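Local coordinates for hemolysin activator protein CdiB (Acinetobacter baumannii ACICU, PDB 6WIL), which serves as an outer-membrane transporter of the Omp85 superfamily that probably exports a toxin protein for contact-dependent growth inhibition, at residues 30-35 with 176-181; 141-146 with 204-209; 182-187 with 247-252; 188-193 with 208-213. All coordinates share one frame; numbering follows the deposited sequence.

Interaction 1: 30-35 with 176-181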
loop_
_atom_site.group_PDB
_atom_site.type_symbol
_atom_site.label_atom_id
_atom_site.label_comp_id
_atom_site.label_asym_id
_atom_site.label_seq_id
_atom_site.Cartn_x
_atom_site.Cartn_y
_atom_site.Cartn_z
ATOM N N ALA A 30 8.914 2.071 -3.713
ATOM C CA ALA A 30 9.801 1.200 -2.953
ATOM C C ALA A 30 9.696 1.478 -1.457
ATOM O O ALA A 30 9.733 2.633 -1.023
ATOM C CB ALA A 30 11.243 1.382 -3.424
ATOM N N GLN A 31 9.573 0.414 -0.669
ATOM C CA GLN A 31 9.535 0.509 0.782
ATOM C C GLN A 31 10.889 0.147 1.376
ATOM O O GLN A 31 11.755 -0.427 0.711
ATOM C CB GLN A 31 8.455 -0.408 1.364
ATOM C CG GLN A 31 7.069 -0.130 0.826
ATOM C CD GLN A 31 6.737 1.350 0.838
ATOM O OE1 GLN A 31 6.513 1.943 1.894
ATOM N NE2 GLN A 31 6.717 1.958 -0.343
ATOM N N GLN A 32 11.062 0.501 2.647
ATOM C CA GLN A 32 12.258 0.111 3.379
ATOM C C GLN A 32 12.232 -1.387 3.657
ATOM O O GLN A 32 11.187 -1.955 3.989
ATOM C CB GLN A 32 12.361 0.905 4.684
ATOM C CG GLN A 32 13.167 0.242 5.799
ATOM C CD GLN A 32 14.667 0.390 5.627
ATOM O OE1 GLN A 32 15.134 1.149 4.781
ATOM N NE2 GLN A 32 15.430 -0.336 6.435
ATOM N N THR A 33 13.385 -2.027 3.496
ATOM C CA THR A 33 13.482 -3.459 3.724
ATOM C C THR A 33 13.168 -3.776 5.186
ATOM O O THR A 33 13.624 -3.062 6.087
ATOM C CB THR A 33 14.884 -3.954 3.361
ATOM O OG1 THR A 33 15.190 -3.570 2.015
ATOM C CG2 THR A 33 14.980 -5.468 3.483
ATOM N N PRO A 34 12.377 -4.813 5.457
ATOM C CA PRO A 34 12.061 -5.151 6.849
ATOM C C PRO A 34 13.291 -5.586 7.634
ATOM O O PRO A 34 14.275 -6.077 7.076
ATOM C CB PRO A 34 11.048 -6.297 6.718
ATOM C CG PRO A 34 11.192 -6.798 5.316
ATOM C CD PRO A 34 11.586 -5.609 4.503
ATOM N N TYR A 35 13.219 -5.392 8.952
ATOM C CA TYR A 35 14.308 -5.733 9.860
ATOM C C TYR A 35 13.750 -5.837 11.274
ATOM O O TYR A 35 12.596 -5.491 11.533
ATOM C CB TYR A 35 15.439 -4.697 9.793
ATOM C CG TYR A 35 15.000 -3.289 10.136
ATOM C CD1 TYR A 35 15.014 -2.834 11.450
ATOM C CD2 TYR A 35 14.565 -2.415 9.147
ATOM C CE1 TYR A 35 14.609 -1.551 11.769
ATOM C CE2 TYR A 35 14.159 -1.130 9.455
ATOM C CZ TYR A 35 14.182 -0.704 10.767
ATOM O OH TYR A 35 13.776 0.573 11.077
ATOM N N GLN A 176 11.339 6.763 7.023
ATOM C CA GLN A 176 10.326 7.493 6.273
ATOM C C GLN A 176 10.964 8.338 5.179
ATOM O O GLN A 176 10.562 8.272 4.011
ATOM C CB GLN A 176 9.507 8.369 7.217
ATOM C CG GLN A 176 8.332 9.034 6.539
ATOM C CD GLN A 176 7.329 8.021 6.016
ATOM O OE1 GLN A 176 7.197 6.923 6.562
ATOM N NE2 GLN A 176 6.621 8.382 4.948
ATOM N N GLY A 177 11.968 9.139 5.543
ATOM C CA GLY A 177 12.649 9.953 4.553
ATOM C C GLY A 177 13.347 9.124 3.491
ATOM O O GLY A 177 13.337 9.475 2.310
ATOM N N LEU A 178 13.959 8.010 3.898
ATOM C CA LEU A 178 14.576 7.112 2.927
ATOM C C LEU A 178 13.549 6.576 1.934
ATOM O O LEU A 178 13.830 6.471 0.735
ATOM C CB LEU A 178 15.276 5.969 3.656
ATOM C CG LEU A 178 15.941 4.871 2.832
ATOM C CD1 LEU A 178 17.330 4.597 3.372
ATOM C CD2 LEU A 178 15.096 3.620 2.907
ATOM N N GLU A 179 12.350 6.229 2.413
ATOM C CA GLU A 179 11.320 5.716 1.514
ATOM C C GLU A 179 10.856 6.789 0.539
ATOM O O GLU A 179 10.615 6.504 -0.639
ATOM C CB GLU A 179 10.137 5.179 2.317
ATOM C CG GLU A 179 10.206 3.693 2.599
ATOM C CD GLU A 179 9.267 3.276 3.713
ATOM O OE1 GLU A 179 9.692 2.493 4.588
ATOM O OE2 GLU A 179 8.108 3.745 3.725
ATOM N N ASN A 180 10.729 8.028 1.017
ATOM C CA ASN A 180 10.345 9.131 0.144
ATOM C C ASN A 180 11.384 9.368 -0.945
ATOM O O ASN A 180 11.033 9.669 -2.092
ATOM C CB ASN A 180 10.136 10.399 0.969
ATOM C CG ASN A 180 8.926 10.307 1.866
ATOM O OD1 ASN A 180 8.096 9.415 1.709
ATOM N ND2 ASN A 180 8.806 11.240 2.805
ATOM N N LEU A 181 12.670 9.231 -0.609
ATOM C CA LEU A 181 13.713 9.459 -1.602
ATOM C C LEU A 181 13.825 8.298 -2.580
ATOM O O LEU A 181 14.268 8.490 -3.718
ATOM C CB LEU A 181 15.064 9.698 -0.924
ATOM C CG LEU A 181 15.217 10.945 -0.055
ATOM C CD1 LEU A 181 16.676 11.162 0.350
ATOM C CD2 LEU A 181 14.669 12.163 -0.770
#
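Gln31 and Glu179 bring their CA atoms to 5.6 Å where the extended segment 30-35, part of the linker that follows helix 8-27, runs past the last turns of helix 171-181. The contact turns on the Glu179 carboxylate, held out toward the linker on a chain extended beyond CG. Its OE1 takes the backbone N-H of Gln32 at 3.1 Å, with an N-H...O angle of 153°; the donor sits above the carboxylate plane, 44° out of it. Gln31 CB points away from the helix, but the chain folds at chi2 (-47°) and returns its amide across the carboxylate, with NE2 donating to Leu29 O. Gln31 OE1 lies 3.0 Å from Glu179 OE2; these two acceptors do not bond each other, but Lys330 NZ bonds to both, which probably eases their closeness, while Arg325 makes a salt bridge with Glu179 OE1. Gln32 CB points toward the helix, and the chain, bent at chi2, crosses Leu178 at about a right angle, Gln32 OE1 3.1 Å from Leu178 CD2. The linker lies where helix 171-181 of the POTRA domain meets barrel strands 308-326 and 329-346, which supply Arg325 and Lys330, while Tyr370 of strand 349-371 touches Gln31 and Pro34.

Interaction 2: 141-146 with 204-209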
loop_
_atom_site.group_PDB
_atom_site.type_symbol
_atom_site.label_atom_id
_atom_site.label_comp_id
_atom_site.label_asym_id
_atom_site.label_seq_id
_atom_site.Cartn_x
_atom_site.Cartn_y
_atom_site.Cartn_z
ATOM N N ARG A 141 22.286 13.420 18.255
ATOM C CA ARG A 141 21.620 14.329 17.339
ATOM C C ARG A 141 22.261 14.263 15.959
ATOM O O ARG A 141 23.312 13.650 15.754
ATOM C CB ARG A 141 21.657 15.768 17.865
ATOM C CG ARG A 141 21.123 15.922 19.273
ATOM C CD ARG A 141 21.120 17.379 19.692
ATOM N NE ARG A 141 19.765 17.905 19.800
ATOM C CZ ARG A 141 19.105 18.029 20.945
ATOM N NH1 ARG A 141 19.683 17.671 22.086
ATOM N NH2 ARG A 141 17.871 18.517 20.952
ATOM N N LEU A 142 21.598 14.909 15.007
ATOM C CA LEU A 142 22.058 14.969 13.630
ATOM C C LEU A 142 22.864 16.241 13.420
ATOM O O LEU A 142 22.395 17.333 13.747
ATOM C CB LEU A 142 20.868 14.930 12.672
ATOM C CG LEU A 142 21.165 14.915 11.173
ATOM C CD1 LEU A 142 21.877 13.631 10.784
ATOM C CD2 LEU A 142 19.884 15.087 10.374
ATOM N N ASN A 143 24.069 16.101 12.880
ATOM C CA ASN A 143 24.923 17.251 12.628
ATOM C C ASN A 143 24.809 17.772 11.200
ATOM O O ASN A 143 24.522 18.959 11.003
ATOM C CB ASN A 143 26.368 16.878 12.950
ATOM C CG ASN A 143 27.355 17.972 12.602
ATOM O OD1 ASN A 143 28.398 17.707 12.026
ATOM N ND2 ASN A 143 27.036 19.215 12.980
ATOM N N LYS A 144 25.024 16.915 10.200
ATOM C CA LYS A 144 24.922 17.310 8.801
ATOM C C LYS A 144 24.293 16.185 7.992
ATOM O O LYS A 144 24.536 15.004 8.249
ATOM C CB LYS A 144 26.291 17.650 8.184
ATOM C CG LYS A 144 27.244 18.456 9.058
ATOM C CD LYS A 144 28.569 18.709 8.339
ATOM C CE LYS A 144 29.318 17.415 8.020
ATOM N NZ LYS A 144 30.593 17.672 7.278
ATOM N N ILE A 145 23.504 16.563 6.996
ATOM C CA ILE A 145 23.119 15.644 5.932
ATOM C C ILE A 145 24.110 15.843 4.793
ATOM O O ILE A 145 24.254 16.953 4.273
ATOM C CB ILE A 145 21.672 15.882 5.476
ATOM C CG1 ILE A 145 20.707 15.527 6.608
ATOM C CG2 ILE A 145 21.357 15.064 4.226
ATOM C CD1 ILE A 145 19.587 16.520 6.791
ATOM N N VAL A 146 24.827 14.783 4.435
ATOM C CA VAL A 146 25.904 14.856 3.455
ATOM C C VAL A 146 25.466 14.107 2.207
ATOM O O VAL A 146 25.236 12.892 2.250
ATOM C CB VAL A 146 27.221 14.285 4.007
ATOM C CG1 VAL A 146 28.267 14.189 2.900
ATOM C CG2 VAL A 146 27.737 15.148 5.151
ATOM N N TYR A 204 26.923 13.821 18.153
ATOM C CA TYR A 204 26.360 14.129 16.848
ATOM C C TYR A 204 26.718 13.078 15.807
ATOM O O TYR A 204 27.712 12.358 15.922
ATOM C CB TYR A 204 26.817 15.503 16.368
ATOM C CG TYR A 204 26.172 16.630 17.133
ATOM C CD1 TYR A 204 26.710 17.076 18.329
ATOM C CD2 TYR A 204 25.017 17.242 16.664
ATOM C CE1 TYR A 204 26.124 18.103 19.033
ATOM C CE2 TYR A 204 24.423 18.275 17.362
ATOM C CZ TYR A 204 24.983 18.700 18.547
ATOM O OH TYR A 204 24.402 19.726 19.254
ATOM N N SER A 205 25.889 13.023 14.771
ATOM C CA SER A 205 26.002 12.045 13.703
ATOM C C SER A 205 25.903 12.753 12.359
ATOM O O SER A 205 25.292 13.816 12.239
ATOM C CB SER A 205 24.903 10.961 13.811
ATOM O OG SER A 205 25.024 10.139 14.981
ATOM N N ASP A 206 26.494 12.139 11.340
ATOM C CA ASP A 206 26.387 12.618 9.970
ATOM C C ASP A 206 25.654 11.578 9.145
ATOM O O ASP A 206 25.962 10.383 9.225
ATOM C CB ASP A 206 27.761 12.918 9.368
ATOM C CG ASP A 206 28.282 14.274 9.780
ATOM O OD1 ASP A 206 27.453 15.137 10.146
ATOM O OD2 ASP A 206 29.512 14.479 9.742
ATOM N N LEU A 207 24.667 12.038 8.380
ATOM C CA LEU A 207 23.855 11.191 7.514
ATOM C C LEU A 207 24.461 11.230 6.117
ATOM O O LEU A 207 24.294 12.206 5.381
ATOM C CB LEU A 207 22.407 11.667 7.512
ATOM C CG LEU A 207 21.425 10.733 6.807
ATOM C CD1 LEU A 207 21.415 9.389 7.500
ATOM C CD2 LEU A 207 20.027 11.330 6.763
ATOM N N ILE A 208 25.154 10.157 5.751
ATOM C CA ILE A 208 25.830 10.060 4.462
ATOM C C ILE A 208 24.875 9.435 3.454
ATOM O O ILE A 208 24.484 8.271 3.596
ATOM C CB ILE A 208 27.123 9.238 4.576
ATOM C CG1 ILE A 208 27.961 9.723 5.760
ATOM C CG2 ILE A 208 27.924 9.318 3.282
ATOM C CD1 ILE A 208 28.248 11.208 5.734
ATOM N N LEU A 209 24.509 10.203 2.428
ATOM C CA LEU A 209 23.578 9.764 1.396
ATOM C C LEU A 209 24.289 9.674 0.052
ATOM O O LEU A 209 24.930 10.637 -0.380
ATOM C CB LEU A 209 22.389 10.723 1.291
ATOM C CG LEU A 209 21.352 10.676 2.411
ATOM C CD1 LEU A 209 20.348 11.806 2.258
ATOM C CD2 LEU A 209 20.651 9.336 2.399
#
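Asp206 turns its CG beside its own backbone N (chi1 -82°), which carries OD1 across to the backbone of Lys144, 3.0 Å from Lys144 N in a weak, bent hydrogen bond. This reach bridges a beta bulge: Asn143 is an extra residue between the pairs Leu142-Ser205 and Ile145-Leu207 of two parallel strands. Around it the backbone ladder stays short, Asn143 N to Ser205 O at 2.7 Å and, further on, Val146 N to Leu207 O at 2.8 Å. The Lys144 chain bends at chi3 and lays CE 3.4 Å from Asp206 OD2, yet NZ stops short of a salt bridge. At the start of the strands, Arg141 and Tyr204 run side by side, with Arg141 CB 3.8 Å from Tyr204 CE2, and Leu142 O comes to the ring edge, in its plane. Val146 meets the end of Ile208 on this same, mixed face, CB to CD1 at 3.7 Å. The other face is mainly apolar: Leu142 CD1 packs on Leu207 CB at 3.9 Å, and Ile145 on Leu209. The Asp206 carboxylate, near a lysine and taking a backbone N-H, probably stays charged while helping to hold the bulge in shape.

Interaction 3: 182-187 with 247-252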
loop_
_atom_site.group_PDB
_atom_site.type_symbol
_atom_site.label_atom_id
_atom_site.label_comp_id
_atom_site.label_asym_id
_atom_site.label_seq_id
_atom_site.Cartn_x
_atom_site.Cartn_y
_atom_site.Cartn_z
ATOM N N LYS A 182 13.440 7.094 -2.164
ATOM C CA LYS A 182 13.527 5.942 -3.052
ATOM C C LYS A 182 12.449 5.934 -4.124
ATOM O O LYS A 182 12.483 5.065 -5.001
ATOM C CB LYS A 182 13.467 4.644 -2.246
ATOM C CG LYS A 182 14.794 4.271 -1.610
ATOM C CD LYS A 182 14.606 3.249 -0.507
ATOM C CE LYS A 182 13.973 1.964 -1.016
ATOM N NZ LYS A 182 14.909 1.150 -1.836
ATOM N N ARG A 183 11.500 6.871 -4.080
ATOM C CA ARG A 183 10.563 6.996 -5.188
ATOM C C ARG A 183 11.253 7.508 -6.444
ATOM O O ARG A 183 10.874 7.126 -7.554
ATOM C CB ARG A 183 9.408 7.919 -4.804
ATOM C CG ARG A 183 8.509 7.346 -3.729
ATOM C CD ARG A 183 7.387 8.299 -3.384
ATOM N NE ARG A 183 6.631 7.840 -2.225
ATOM C CZ ARG A 183 5.480 8.370 -1.829
ATOM N NH1 ARG A 183 4.944 9.377 -2.507
ATOM N NH2 ARG A 183 4.864 7.890 -0.759
ATOM N N VAL A 184 12.272 8.350 -6.292
ATOM C CA VAL A 184 12.942 8.966 -7.431
ATOM C C VAL A 184 14.434 8.670 -7.483
ATOM O O VAL A 184 15.059 8.931 -8.522
ATOM C CB VAL A 184 12.708 10.492 -7.464
ATOM C CG1 VAL A 184 11.215 10.803 -7.424
ATOM C CG2 VAL A 184 13.419 11.162 -6.315
ATOM N N TYR A 185 15.028 8.133 -6.418
ATOM C CA TYR A 185 16.447 7.812 -6.396
ATOM C C TYR A 185 16.666 6.356 -6.017
ATOM O O TYR A 185 15.846 5.739 -5.332
ATOM C CB TYR A 185 17.231 8.664 -5.390
ATOM C CG TYR A 185 17.226 10.149 -5.638
ATOM C CD1 TYR A 185 17.957 10.706 -6.682
ATOM C CD2 TYR A 185 16.518 10.999 -4.801
ATOM C CE1 TYR A 185 17.957 12.071 -6.899
ATOM C CE2 TYR A 185 16.511 12.360 -5.009
ATOM C CZ TYR A 185 17.231 12.893 -6.055
ATOM O OH TYR A 185 17.219 14.253 -6.245
ATOM N N ALA A 186 17.794 5.819 -6.473
ATOM C CA ALA A 186 18.436 4.702 -5.795
ATOM C C ALA A 186 19.254 5.282 -4.649
ATOM O O ALA A 186 20.118 6.137 -4.876
ATOM C CB ALA A 186 19.319 3.909 -6.758
ATOM N N VAL A 187 18.971 4.852 -3.422
ATOM C CA VAL A 187 19.486 5.511 -2.227
ATOM C C VAL A 187 20.404 4.567 -1.465
ATOM O O VAL A 187 20.115 3.373 -1.331
ATOM C CB VAL A 187 18.338 6.002 -1.319
ATOM C CG1 VAL A 187 18.891 6.670 -0.071
ATOM C CG2 VAL A 187 17.438 6.955 -2.077
ATOM N N HIS A 247 10.882 18.030 -9.444
ATOM C CA HIS A 247 11.939 17.940 -8.432
ATOM C C HIS A 247 11.377 18.101 -7.024
ATOM O O HIS A 247 11.844 18.915 -6.224
ATOM C CB HIS A 247 13.046 18.957 -8.701
ATOM C CG HIS A 247 13.892 18.613 -9.884
ATOM N ND1 HIS A 247 13.434 18.711 -11.181
ATOM C CD2 HIS A 247 15.162 18.151 -9.966
ATOM C CE1 HIS A 247 14.388 18.331 -12.011
ATOM N NE2 HIS A 247 15.446 17.985 -11.300
ATOM N N LEU A 248 10.353 17.306 -6.726
ATOM C CA LEU A 248 9.703 17.309 -5.422
ATOM C C LEU A 248 9.545 15.888 -4.901
ATOM O O LEU A 248 8.648 15.613 -4.100
ATOM C CB LEU A 248 8.344 18.005 -5.493
ATOM C CG LEU A 248 8.337 19.512 -5.751
ATOM C CD1 LEU A 248 6.924 20.016 -5.998
ATOM C CD2 LEU A 248 8.968 20.244 -4.578
ATOM N N ASN A 249 10.411 14.975 -5.353
ATOM C CA ASN A 249 10.250 13.544 -5.097
ATOM C C ASN A 249 8.887 13.065 -5.586
ATOM O O ASN A 249 8.305 12.124 -5.041
ATOM C CB ASN A 249 10.452 13.208 -3.612
ATOM C CG ASN A 249 11.660 13.910 -3.013
ATOM O OD1 ASN A 249 12.799 13.600 -3.351
ATOM N ND2 ASN A 249 11.413 14.858 -2.117
ATOM N N ASP A 250 8.374 13.720 -6.623
ATOM C CA ASP A 250 7.036 13.474 -7.136
ATOM C C ASP A 250 7.069 12.449 -8.263
ATOM O O ASP A 250 8.107 12.180 -8.868
ATOM C CB ASP A 250 6.403 14.775 -7.628
ATOM C CG ASP A 250 7.357 15.608 -8.470
ATOM O OD1 ASP A 250 8.578 15.552 -8.212
ATOM O OD2 ASP A 250 6.885 16.320 -9.385
ATOM N N ILE A 251 5.905 11.871 -8.538
ATOM C CA ILE A 251 5.758 10.881 -9.598
ATOM C C ILE A 251 4.485 11.189 -10.368
ATOM O O ILE A 251 3.410 11.333 -9.775
ATOM C CB ILE A 251 5.737 9.445 -9.042
ATOM C CG1 ILE A 251 7.148 9.029 -8.626
ATOM C CG2 ILE A 251 5.175 8.476 -10.070
ATOM C CD1 ILE A 251 7.183 7.839 -7.719
ATOM N N LEU A 252 4.609 11.304 -11.684
ATOM C CA LEU A 252 3.486 11.568 -12.570
ATOM C C LEU A 252 3.276 10.356 -13.465
ATOM O O LEU A 252 4.213 9.899 -14.128
ATOM C CB LEU A 252 3.735 12.822 -13.410
ATOM C CG LEU A 252 2.692 13.166 -14.478
ATOM C CD1 LEU A 252 1.380 13.592 -13.844
ATOM C CD2 LEU A 252 3.221 14.251 -15.407
HETATM O O HOH W 1 6.140 10.505 -5.211
#
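Val184 and Asn249 meet at the seam between the second POTRA domain and the barrel, where the bend between helix 171-181 and strand 185-193 touches the turn that joins barrel strands 232-243 and 251-261. No direct hydrogen bond crosses here; the fit is mostly van der Waals. Val184 is the wedge. With chi1 at -54°, CG1 stands beside the backbone N and reaches the turn, 3.7 Å from Asn249 CA and also 3.7 Å from Asp250 O, while CG2 looks toward the Asn249 amide, 3.9 Å from OD1. The two side chains cross at about a right angle. Next to it Arg183 works at both ends. Its CB lies 3.7 Å from Ile251 CD1, and its chain then runs out straight from CG to NE. At the guanidinium, NH1 gives a hydrogen bond to a water 3.2 Å away that lies in the plane at the group's edge, and this water donates to Asn249 O at 2.7 Å. NH2 is fixed separately by a salt bridge to Asp283. The turn holds its own shape: Leu248 N donates to Asp250 OD1 at 2.9 Å, and Asp250 OD2 is bound by Tyr275 OH and Phe246 N. Asn249, with positive phi, also sends its ND2 to Gln156 O. The seam is thus closed in by helix 154-160, which Asn249 and Tyr185 both touch, by strand 266-279, whose Pro278 lies against Arg183, and by Asn243 at the end of strand 232-243, which bonds Arg183 O.

Interaction 4: 188-193 with 208-213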
loop_
_atom_site.group_PDB
_atom_site.type_symbol
_atom_site.label_atom_id
_atom_site.label_comp_id
_atom_site.label_asym_id
_atom_site.label_seq_id
_atom_site.Cartn_x
_atom_site.Cartn_y
_atom_site.Cartn_z
ATOM N N ASP A 188 21.518 5.108 -0.976
ATOM C CA ASP A 188 22.378 4.443 -0.006
ATOM C C ASP A 188 22.492 5.361 1.202
ATOM O O ASP A 188 22.874 6.528 1.064
ATOM C CB ASP A 188 23.754 4.132 -0.603
ATOM C CG ASP A 188 24.569 3.174 0.259
ATOM O OD1 ASP A 188 24.932 3.538 1.401
ATOM O OD2 ASP A 188 24.842 2.047 -0.208
HETATM N N MSE A 189 22.138 4.848 2.374
HETATM C CA MSE A 189 22.115 5.657 3.585
HETATM C C MSE A 189 23.035 5.046 4.642
HETATM O O MSE A 189 22.949 3.854 4.943
HETATM C CB MSE A 189 20.675 5.788 4.112
HETATM C CG MSE A 189 20.465 6.850 5.193
HETATM SE SE MSE A 189 18.619 6.988 5.886
HETATM C CE MSE A 189 17.842 8.192 4.550
ATOM N N GLN A 190 23.931 5.867 5.186
ATOM C CA GLN A 190 24.847 5.451 6.237
ATOM C C GLN A 190 24.868 6.494 7.344
ATOM O O GLN A 190 24.724 7.694 7.094
ATOM C CB GLN A 190 26.269 5.241 5.701
ATOM C CG GLN A 190 26.473 3.909 5.003
ATOM C CD GLN A 190 27.742 3.876 4.171
ATOM O OE1 GLN A 190 28.281 4.917 3.797
ATOM N NE2 GLN A 190 28.225 2.674 3.876
ATOM N N ILE A 191 25.038 6.017 8.574
ATOM C CA ILE A 191 25.203 6.864 9.750
ATOM C C ILE A 191 26.654 6.770 10.198
ATOM O O ILE A 191 27.194 5.667 10.343
ATOM C CB ILE A 191 24.252 6.448 10.885
ATOM C CG1 ILE A 191 22.825 6.925 10.602
ATOM C CG2 ILE A 191 24.755 6.974 12.227
ATOM C CD1 ILE A 191 22.602 8.395 10.886
ATOM N N THR A 192 27.285 7.922 10.404
ATOM C CA THR A 192 28.660 8.006 10.870
ATOM C C THR A 192 28.754 9.061 11.961
ATOM O O THR A 192 27.961 10.010 11.982
ATOM C CB THR A 192 29.640 8.363 9.738
ATOM O OG1 THR A 192 29.290 9.638 9.183
ATOM C CG2 THR A 192 29.620 7.307 8.641
ATOM N N PRO A 193 29.706 8.918 12.881
ATOM C CA PRO A 193 29.917 9.968 13.887
ATOM C C PRO A 193 30.433 11.248 13.247
ATOM O O PRO A 193 31.204 11.217 12.286
ATOM C CB PRO A 193 30.963 9.356 14.829
ATOM C CG PRO A 193 30.896 7.878 14.581
ATOM C CD PRO A 193 30.530 7.726 13.137
ATOM N N ILE A 208 25.154 10.157 5.751
ATOM C CA ILE A 208 25.830 10.060 4.462
ATOM C C ILE A 208 24.875 9.435 3.454
ATOM O O ILE A 208 24.484 8.271 3.596
ATOM C CB ILE A 208 27.123 9.238 4.576
ATOM C CG1 ILE A 208 27.961 9.723 5.760
ATOM C CG2 ILE A 208 27.924 9.318 3.282
ATOM C CD1 ILE A 208 28.248 11.208 5.734
ATOM N N LEU A 209 24.509 10.203 2.428
ATOM C CA LEU A 209 23.578 9.764 1.396
ATOM C C LEU A 209 24.289 9.674 0.052
ATOM O O LEU A 209 24.930 10.637 -0.380
ATOM C CB LEU A 209 22.389 10.723 1.291
ATOM C CG LEU A 209 21.352 10.676 2.411
ATOM C CD1 LEU A 209 20.348 11.806 2.258
ATOM C CD2 LEU A 209 20.651 9.336 2.399
ATOM N N LYS A 210 24.171 8.522 -0.605
ATOM C CA LYS A 210 24.624 8.333 -1.980
ATOM C C LYS A 210 23.395 8.105 -2.855
ATOM O O LYS A 210 22.691 7.101 -2.696
ATOM C CB LYS A 210 25.604 7.167 -2.088
ATOM C CG LYS A 210 27.051 7.535 -1.796
ATOM C CD LYS A 210 27.998 6.409 -2.183
ATOM C CE LYS A 210 28.181 5.417 -1.050
ATOM N NZ LYS A 210 28.993 6.002 0.051
ATOM N N LEU A 211 23.139 9.033 -3.777
ATOM C CA LEU A 211 21.930 9.027 -4.589
ATOM C C LEU A 211 22.272 8.850 -6.063
ATOM O O LEU A 211 23.287 9.365 -6.547
ATOM C CB LEU A 211 21.129 10.323 -4.398
ATOM C CG LEU A 211 20.746 10.727 -2.971
ATOM C CD1 LEU A 211 20.038 12.072 -2.966
ATOM C CD2 LEU A 211 19.880 9.664 -2.301
ATOM N N GLN A 212 21.411 8.121 -6.769
ATOM C CA GLN A 212 21.513 7.939 -8.211
ATOM C C GLN A 212 20.111 8.034 -8.787
ATOM O O GLN A 212 19.255 7.201 -8.476
ATOM C CB GLN A 212 22.154 6.592 -8.555
ATOM C CG GLN A 212 21.885 6.110 -9.966
ATOM C CD GLN A 212 22.437 4.722 -10.212
ATOM O OE1 GLN A 212 23.649 4.510 -10.177
ATOM N NE2 GLN A 212 21.548 3.762 -10.447
ATOM N N ALA A 213 19.874 9.051 -9.613
ATOM C CA ALA A 213 18.534 9.301 -10.126
ATOM C C ALA A 213 18.033 8.116 -10.944
ATOM O O ALA A 213 18.786 7.491 -11.695
ATOM C CB ALA A 213 18.524 10.572 -10.976
HETATM O O HOH W 2 26.169 6.433 2.023
#
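Met189 and Leu209 face each other as a non-hydrogen-bonded pair in the beta hairpin formed by strands 185-193 and 204-213 of the POTRA sheet, and here the packing is close and apolar. In Met189, modelled as selenomethionine, a chi1 near trans (-167°) sends the chain alongside Leu209; it then bends at chi3, and both CG and CE lie 3.7 Å from Leu209 CD2. On this face Leu174 and Leu178 of helix 171-181 close over Met189. The flanking pairs, Asp188-Lys210 and Gln190-Ile208, are both hydrogen-bonded, each with two backbone bonds; Ile208 N to Gln190 O is 2.8 Å. Their side chains point to the other face, more open and hydrated. Asp188 and Lys210 touch through aliphatic carbons, CB to CB at 3.9 Å, without a salt bridge. Lys210 instead bends at chi3 and chi4 to bring NZ to Gln148 OE1. Gln190 OE1 stays 4.0 Å from Lys210 NZ; a water beside them can donate to Gln190 OE1 or to Ile208 O, 2.9 Å from the latter, and accepts only weakly from NZ. Further along the strand, Thr192 OG1, weakly hydrogen-bonded to Asp206 O, lies 3.7 Å from Ile208 CG1.

Overall arrangement
Interactions 2 and 4 build one sheet: both use strand 204-213 and share Ile208 and Leu209, one pairing it in parallel with strand 132-149, the other antiparallel with strand 185-193. Both rely on backbone ladders, with one face mainly apolar and the other mixed, carrying most charged and amide groups; interaction 2 is partly buried, interaction 4 a surface contact. Interactions 1 and 3 instead tie this POTRA domain to its surroundings without a ladder. Interaction 1, at the surface, is polar, centred on a carboxylate that barrel-strand cations also bind; interaction 3, buried, is van der Waals contact with one water bridge. Leu178 reaches Met189 and Leu181 reaches Val187, joining interaction 1 to interactions 4 and 3.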